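Local atomic coordinates of trehalose synthase regulatory protein (Candida albicans, PDB entry 5HUS), a protein that probably serves as a regulatory subunit of the trehalose-synthesising complex, its C-terminal domain belonging to the trehalose-phosphatase family of the HAD clan. Residues A[114-117]-A[118-122]; A[223-226]-A[227-231]; A[173-176]-A[177-181]. One frame throughout, in Å; residues are numbered along the deposited sequence.

Interaction 1 of 3, residues A[114-117]-A[118-122]; sequences ADKD and ELNSW
Asp115 caps the N terminus of helix 116-136 by accepting from Glu118 N, a side-chain N-cap at the point where the chain leaves edge strand 111-112 of the main sheet and enters one of the helices that pack beside the antiparallel four-stranded sheet. Asp115 OD2 lies 3.0 Å from Glu118 N and is met on its anti side, 17° out of the carboxylate plane. The first torsion of Asp115 (chi1 -178°) sets CG beside the carbonyl carbon, where OD2 meets the N-H of Glu118. Behind the cap, Asp115 O accepts from Leu119 N at 2.9 Å, the first i+4 bond of the helix. The Glu118 side chain crosses that of Asp115 at about a right angle, its CG 3.7 Å from Asp115 CB. A water closes this side, donating to Glu118 OE1 and accepting from Asp115 N; Glu118 OE1 also has a long, weak ion pair with Lys197. Leu119 CD1 also touches the buried Ala114 at CB, 3.9 Å away. On the exposed side of the first turn, a second water links the side chains of Asp117 and Asn120, donating to Asp117 OD1 at 2.8 Å and accepting from Asn120 ND2 at 3.1 Å.

Interaction 2 of 3, residues A[223-226]-A[227-231]; sequences THIN and EFQQP
Gln229 lays its extended side chain obliquely across Ile225, one turn earlier in the short helix 225-229: its NE2 lies 3.7 Å from Ile225 CG1 and 3.9 Å from Ile225 CG2, so the amide end rests against both branches at CB. Its CG, placed beside the backbone N by chi1 of -60°, passes 3.2 Å from Ile225 O. Ile225 O takes two weak bonds, from Phe228 N at 2.9 Å and from Gln229 N at 3.0 Å, the latter bent to 128°. Gln229 N is in turn shared with Asn226 O, again weakly. On another side of the turn, the side chains of His224 and Glu227 run side by side in the same direction. Glu227 OE2 comes to the edge of the imidazole, 3.5 Å from His224 CD2, with ring and carboxylate planes 67° apart.

Further out, Leu113 O accepts from Gln229 NE2 and fixes the amide, while the backbone O of Tyr220 accepts from His224 ND1 and the Tyr220 ring stacks on the imidazole. Ile225 and Phe228 both pack on Leu207 of helix 200-213, and Arg206 of that helix bonds to Phe228 O and Gln230 O. Bifurcated, strongly bent bonds mixing i+3 and i+4 partners are characteristic of a short, irregular helical turn, here joining helix 218-223 to the chain that leads toward strand 243-250 of the HAD-type core sheet.

Interaction 3 of 3, residues A[173-176]-A[177-181]; sequences QHIN and TLFEH
Thr177 meets Gln173 one turn back, near the C-terminal end of helix 161-179. From its CB, 3.3 Å from Gln173 O, the side chain sends OG1 beside its own backbone N (chi1 -59°), which brings the hydroxyl onto the same carbonyl. Thr177 OG1 donates to Gln173 O at 2.7 Å from above the carbonyl plane, 36° out of it, while Thr177 N donates at 2.9 Å from the opposite face. Such a threonine hydroxyl bonded back to the i-4 carbonyl is a common feature of helices. The hydroxyl also accepts from a water 2.7 Å from Thr177 OG1, and this water receives a bond from Gln173 NE2, bridging two side chains that point the same way. On another flank Leu178 CD1 abuts the His174 ring at its edge, 3.5 Å from His174 NE2, while His174 ND1 is hydrogen-bonded to Lys133 NZ of helix 116-136. Toward the buried side, Ile175 O lies at the edge of the Phe179 ring, in its plane, and accepts from Phe179 N at 2.8 Å; Ile175 and Phe179 pack between helix 116-136 and strand 184-189. The Thr177 hydroxyl thus adds a second grip on a helix carbonyl, its proton committed there and its oxygen accepting from water.

Each contact is local, spanning about one helical turn of continuous chain, so none closes a loop; the three follow in series, 1, then 3, then 2, and none nests in or crosses another. Interaction 1 starts helix 116-136 after strand 111-112; interaction 3 comes near the end of helix 161-179, before the chain turns into strand 184-189; interaction 2 forms the short helical turn after helix 218-223. Trp122 CB packs on Phe179 CE1 at 4.2 Å, joining the two long helices, and Asp115 N lies 4.1 Å from Gln229 NE2. Interactions 2 and 3 stay about 12 Å apart at their nearest atoms, with residues 114-122 touching both.

Interaction 1 of 3, residues A[114-117]-A[118-122]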
loop_
_atom_site.group_PDB
_atom_site.type_symbol
_atom_site.label_atom_id
_atom_site.label_comp_id
_atom_site.label_asym_id
_atom_site.label_seq_id
_atom_site.Cartn_x
_atom_site.Cartn_y
_atom_site.Cartn_z
ATOM N N ALA A 114 7.682 7.426 8.270
ATOM C CA ALA A 114 8.751 8.194 7.649
ATOM C C ALA A 114 9.439 9.034 8.720
ATOM O O ALA A 114 8.778 9.582 9.603
ATOM C CB ALA A 114 8.203 9.083 6.534
ATOM N N ASP A 115 10.765 9.104 8.656
ATOM C CA ASP A 115 11.531 9.963 9.551
ATOM C C ASP A 115 11.633 11.366 8.970
ATOM O O ASP A 115 12.092 11.536 7.845
ATOM C CB ASP A 115 12.932 9.391 9.780
ATOM C CG ASP A 115 13.731 10.220 10.744
ATOM O OD1 ASP A 115 13.493 10.087 11.962
ATOM O OD2 ASP A 115 14.573 11.022 10.283
ATOM N N LYS A 116 11.212 12.374 9.731
ATOM C CA LYS A 116 11.138 13.724 9.194
ATOM C C LYS A 116 12.519 14.283 8.856
ATOM O O LYS A 116 12.655 15.046 7.900
ATOM C CB LYS A 116 10.418 14.660 10.163
ATOM C CG LYS A 116 10.000 15.973 9.511
ATOM C CD LYS A 116 9.173 16.844 10.440
ATOM C CE LYS A 116 8.176 17.686 9.653
ATOM N NZ LYS A 116 8.780 18.287 8.429
ATOM N N ASP A 117 13.537 13.904 9.627
ATOM C CA ASP A 117 14.901 14.343 9.327
ATOM C C ASP A 117 15.384 13.745 8.005
ATOM O O ASP A 117 16.056 14.414 7.221
ATOM C CB ASP A 117 15.864 13.973 10.461
ATOM C CG ASP A 117 15.769 14.923 11.644
ATOM O OD1 ASP A 117 15.260 16.052 11.470
ATOM O OD2 ASP A 117 16.212 14.546 12.747
ATOM N N GLU A 118 15.036 12.489 7.756
ATOM C CA GLU A 118 15.312 11.881 6.457
ATOM C C GLU A 118 14.594 12.632 5.339
ATOM O O GLU A 118 15.190 12.951 4.308
ATOM C CB GLU A 118 14.901 10.406 6.452
ATOM C CG GLU A 118 15.766 9.515 7.347
ATOM C CD GLU A 118 15.421 8.045 7.225
ATOM O OE1 GLU A 118 14.588 7.690 6.362
ATOM O OE2 GLU A 118 15.977 7.237 7.997
ATOM N N LEU A 119 13.310 12.913 5.542
ATOM C CA LEU A 119 12.526 13.658 4.558
ATOM C C LEU A 119 13.119 15.032 4.278
ATOM O O LEU A 119 13.298 15.413 3.121
ATOM C CB LEU A 119 11.079 13.819 5.025
ATOM C CG LEU A 119 10.284 12.525 5.205
ATOM C CD1 LEU A 119 8.846 12.850 5.562
ATOM C CD2 LEU A 119 10.351 11.675 3.945
ATOM N N ASN A 120 13.410 15.778 5.338
ATOM C CA ASN A 120 14.002 17.104 5.189
ATOM C C ASN A 120 15.320 17.066 4.427
ATOM O O ASN A 120 15.635 17.990 3.672
ATOM C CB ASN A 120 14.222 17.756 6.555
ATOM C CG ASN A 120 12.926 18.165 7.223
ATOM O OD1 ASN A 120 11.881 18.247 6.578
ATOM N ND2 ASN A 120 12.993 18.441 8.521
ATOM N N SER A 121 16.079 15.991 4.614
ATOM C CA SER A 121 17.400 15.876 4.000
ATOM C C SER A 121 17.376 15.409 2.544
ATOM O O SER A 121 18.140 15.914 1.724
ATOM C CB SER A 121 18.284 14.926 4.810
ATOM O OG SER A 121 18.678 15.519 6.033
ATOM N N TRP A 122 16.506 14.455 2.217
ATOM C CA TRP A 122 16.570 13.805 0.906
ATOM C C TRP A 122 15.512 14.262 -0.094
ATOM O O TRP A 122 15.792 14.334 -1.290
ATOM C CB TRP A 122 16.465 12.294 1.070
ATOM C CG TRP A 122 17.514 11.725 1.957
ATOM C CD1 TRP A 122 18.772 12.216 2.166
ATOM C CD2 TRP A 122 17.395 10.562 2.779
ATOM N NE1 TRP A 122 19.445 11.422 3.063
ATOM C CE2 TRP A 122 18.623 10.400 3.455
ATOM C CE3 TRP A 122 16.373 9.636 3.007
ATOM C CZ2 TRP A 122 18.854 9.349 4.344
ATOM C CZ3 TRP A 122 16.607 8.591 3.889
ATOM C CH2 TRP A 122 17.835 8.457 4.544
HETATM O O HOH W 1 11.982 7.744 6.313
HETATM O O HOH W 2 15.805 18.177 9.753
HETATM O O HOH W 3 17.312 16.636 8.165
#

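Interaction 2 of 3, residues A[223-226]-A[227-231]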
loop_
_atom_site.group_PDB
_atom_site.type_symbol
_atom_site.label_atom_id
_atom_site.label_comp_id
_atom_site.label_asym_id
_atom_site.label_seq_id
_atom_site.Cartn_x
_atom_site.Cartn_y
_atom_site.Cartn_z
ATOM N N THR A 223 6.532 6.759 20.392
ATOM C CA THR A 223 7.730 6.746 21.228
ATOM C C THR A 223 8.742 5.711 20.743
ATOM O O THR A 223 9.952 5.947 20.772
ATOM C CB THR A 223 7.379 6.460 22.705
ATOM O OG1 THR A 223 6.536 7.502 23.208
ATOM C CG2 THR A 223 8.639 6.384 23.559
ATOM N N HIS A 224 8.247 4.567 20.283
ATOM C CA HIS A 224 9.132 3.491 19.853
ATOM C C HIS A 224 9.171 3.334 18.333
ATOM O O HIS A 224 9.348 2.233 17.829
ATOM C CB HIS A 224 8.710 2.168 20.502
ATOM C CG HIS A 224 8.791 2.179 21.998
ATOM N ND1 HIS A 224 7.805 2.723 22.792
ATOM C CD2 HIS A 224 9.748 1.725 22.841
ATOM C CE1 HIS A 224 8.150 2.601 24.062
ATOM N NE2 HIS A 224 9.325 2.001 24.119
ATOM N N ILE A 225 9.040 4.439 17.605
ATOM C CA ILE A 225 8.895 4.346 16.153
ATOM C C ILE A 225 10.158 3.779 15.493
ATOM O O ILE A 225 10.074 3.129 14.460
ATOM C CB ILE A 225 8.525 5.717 15.524
ATOM C CG1 ILE A 225 7.960 5.531 14.108
ATOM C CG2 ILE A 225 9.714 6.688 15.532
ATOM C CD1 ILE A 225 6.595 4.876 14.070
ATOM N N ASN A 226 11.319 3.982 16.112
ATOM C CA ASN A 226 12.561 3.437 15.570
ATOM C C ASN A 226 12.497 1.923 15.369
ATOM O O ASN A 226 13.024 1.394 14.386
ATOM C CB ASN A 226 13.741 3.800 16.480
ATOM C CG ASN A 226 14.768 2.690 16.583
ATOM O OD1 ASN A 226 15.605 2.517 15.697
ATOM N ND2 ASN A 226 14.714 1.933 17.676
ATOM N N GLU A 227 11.839 1.231 16.292
ATOM C CA GLU A 227 11.645 -0.211 16.177
ATOM C C GLU A 227 10.819 -0.587 14.943
ATOM O O GLU A 227 11.084 -1.601 14.303
ATOM C CB GLU A 227 10.973 -0.757 17.437
ATOM C CG GLU A 227 11.837 -0.683 18.684
ATOM C CD GLU A 227 11.103 -1.158 19.921
ATOM O OE1 GLU A 227 10.151 -1.959 19.785
ATOM O OE2 GLU A 227 11.473 -0.724 21.031
ATOM N N PHE A 228 9.822 0.227 14.608
ATOM C CA PHE A 228 8.993 -0.057 13.443
ATOM C C PHE A 228 9.666 0.371 12.139
ATOM O O PHE A 228 9.252 -0.034 11.050
ATOM C CB PHE A 228 7.620 0.609 13.607
ATOM C CG PHE A 228 6.823 0.037 14.745
ATOM C CD1 PHE A 228 6.743 0.701 15.959
ATOM C CD2 PHE A 228 6.196 -1.191 14.617
ATOM C CE1 PHE A 228 6.034 0.165 17.021
ATOM C CE2 PHE A 228 5.483 -1.740 15.677
ATOM C CZ PHE A 228 5.399 -1.057 16.878
ATOM N N GLN A 229 10.731 1.157 12.255
ATOM C CA GLN A 229 11.501 1.591 11.094
ATOM C C GLN A 229 12.670 0.657 10.785
ATOM O O GLN A 229 13.311 0.784 9.743
ATOM C CB GLN A 229 12.029 3.005 11.313
ATOM C CG GLN A 229 10.949 4.042 11.523
ATOM C CD GLN A 229 11.496 5.348 12.066
ATOM O OE1 GLN A 229 12.555 5.377 12.701
ATOM N NE2 GLN A 229 10.779 6.433 11.826
ATOM N N GLN A 230 12.946 -0.271 11.698
ATOM C CA GLN A 230 14.044 -1.221 11.534
ATOM C C GLN A 230 13.762 -2.150 10.351
ATOM O O GLN A 230 12.613 -2.268 9.927
ATOM C CB GLN A 230 14.254 -2.022 12.828
ATOM C CG GLN A 230 13.349 -3.235 12.990
ATOM C CD GLN A 230 13.365 -3.784 14.407
ATOM O OE1 GLN A 230 14.097 -3.295 15.264
ATOM N NE2 GLN A 230 12.552 -4.803 14.659
ATOM N N PRO A 231 14.805 -2.797 9.799
ATOM C CA PRO A 231 14.577 -3.676 8.643
ATOM C C PRO A 231 13.612 -4.819 8.943
ATOM O O PRO A 231 13.530 -5.284 10.083
ATOM C CB PRO A 231 15.977 -4.216 8.329
ATOM C CG PRO A 231 16.759 -4.020 9.585
ATOM C CD PRO A 231 16.229 -2.755 10.175
#

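Interaction 3 of 3, residues A[173-176]-A[177-181]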
loop_
_atom_site.group_PDB
_atom_site.type_symbol
_atom_site.label_atom_id
_atom_site.label_comp_id
_atom_site.label_asym_id
_atom_site.label_seq_id
_atom_site.Cartn_x
_atom_site.Cartn_y
_atom_site.Cartn_z
ATOM N N GLN A 173 18.268 4.733 -12.893
ATOM C CA GLN A 173 19.675 4.442 -12.614
ATOM C C GLN A 173 20.331 5.581 -11.840
ATOM O O GLN A 173 21.071 5.345 -10.883
ATOM C CB GLN A 173 20.450 4.174 -13.908
ATOM C CG GLN A 173 21.944 3.946 -13.684
ATOM C CD GLN A 173 22.649 3.405 -14.913
ATOM O OE1 GLN A 173 22.028 3.185 -15.956
ATOM N NE2 GLN A 173 23.955 3.182 -14.795
ATOM N N HIS A 174 20.051 6.810 -12.265
ATOM C CA HIS A 174 20.563 8.025 -11.624
ATOM C C HIS A 174 20.161 8.080 -10.144
ATOM O O HIS A 174 21.013 8.192 -9.258
ATOM C CB HIS A 174 20.048 9.254 -12.388
ATOM C CG HIS A 174 20.566 10.570 -11.887
ATOM N ND1 HIS A 174 20.325 11.755 -12.551
ATOM C CD2 HIS A 174 21.296 10.895 -10.795
ATOM C CE1 HIS A 174 20.883 12.751 -11.888
ATOM N NE2 HIS A 174 21.479 12.256 -10.818
ATOM N N ILE A 175 18.863 7.985 -9.879
ATOM C CA ILE A 175 18.366 8.015 -8.507
ATOM C C ILE A 175 18.886 6.853 -7.662
ATOM O O ILE A 175 19.282 7.043 -6.509
ATOM C CB ILE A 175 16.826 8.019 -8.488
ATOM C CG1 ILE A 175 16.311 9.329 -9.082
ATOM C CG2 ILE A 175 16.298 7.825 -7.073
ATOM C CD1 ILE A 175 14.831 9.317 -9.404
ATOM N N ASN A 176 18.899 5.648 -8.222
ATOM C CA ASN A 176 19.331 4.498 -7.442
ATOM C C ASN A 176 20.815 4.576 -7.120
ATOM O O ASN A 176 21.223 4.240 -6.015
ATOM C CB ASN A 176 19.004 3.193 -8.163
ATOM C CG ASN A 176 17.531 2.853 -8.084
ATOM O OD1 ASN A 176 16.808 3.414 -7.262
ATOM N ND2 ASN A 176 17.080 1.939 -8.930
ATOM N N THR A 177 21.615 5.049 -8.069
ATOM C CA THR A 177 23.051 5.179 -7.821
ATOM C C THR A 177 23.306 6.112 -6.638
ATOM O O THR A 177 24.100 5.802 -5.748
ATOM C CB THR A 177 23.797 5.709 -9.059
ATOM O OG1 THR A 177 23.592 4.819 -10.165
ATOM C CG2 THR A 177 25.296 5.829 -8.774
ATOM N N LEU A 178 22.596 7.235 -6.611
ATOM C CA LEU A 178 22.843 8.268 -5.610
ATOM C C LEU A 178 22.137 8.049 -4.268
ATOM O O LEU A 178 22.626 8.514 -3.239
ATOM C CB LEU A 178 22.444 9.637 -6.157
ATOM C CG LEU A 178 23.217 10.152 -7.376
ATOM C CD1 LEU A 178 22.860 11.598 -7.651
ATOM C CD2 LEU A 178 24.714 9.999 -7.177
ATOM N N PHE A 179 20.999 7.361 -4.260
ATOM C CA PHE A 179 20.220 7.277 -3.024
ATOM C C PHE A 179 20.015 5.884 -2.447
ATOM O O PHE A 179 19.459 5.746 -1.356
ATOM C CB PHE A 179 18.852 7.940 -3.237
ATOM C CG PHE A 179 18.926 9.430 -3.342
ATOM C CD1 PHE A 179 18.817 10.224 -2.209
ATOM C CD2 PHE A 179 19.132 10.042 -4.566
ATOM C CE1 PHE A 179 18.897 11.599 -2.300
ATOM C CE2 PHE A 179 19.210 11.417 -4.664
ATOM C CZ PHE A 179 19.094 12.197 -3.529
ATOM N N GLU A 180 20.454 4.847 -3.157
ATOM C CA GLU A 180 20.299 3.482 -2.663
ATOM C C GLU A 180 20.881 3.296 -1.255
ATOM O O GLU A 180 20.288 2.609 -0.431
ATOM C CB GLU A 180 20.943 2.482 -3.625
ATOM C CG GLU A 180 20.960 1.057 -3.114
ATOM C CD GLU A 180 21.496 0.063 -4.127
ATOM O OE1 GLU A 180 22.600 0.295 -4.667
ATOM O OE2 GLU A 180 20.811 -0.953 -4.380
ATOM N N HIS A 181 22.018 3.930 -0.966
ATOM C CA HIS A 181 22.640 3.774 0.351
ATOM C C HIS A 181 21.776 4.353 1.472
ATOM O O HIS A 181 21.965 4.018 2.637
ATOM C CB HIS A 181 24.029 4.430 0.384
ATOM C CG HIS A 181 23.995 5.924 0.306
ATOM N ND1 HIS A 181 24.089 6.607 -0.886
ATOM C CD2 HIS A 181 23.881 6.867 1.272
ATOM C CE1 HIS A 181 24.043 7.906 -0.651
ATOM N NE2 HIS A 181 23.912 8.092 0.650
HETATM O O HOH W 4 25.139 4.084 -12.283
#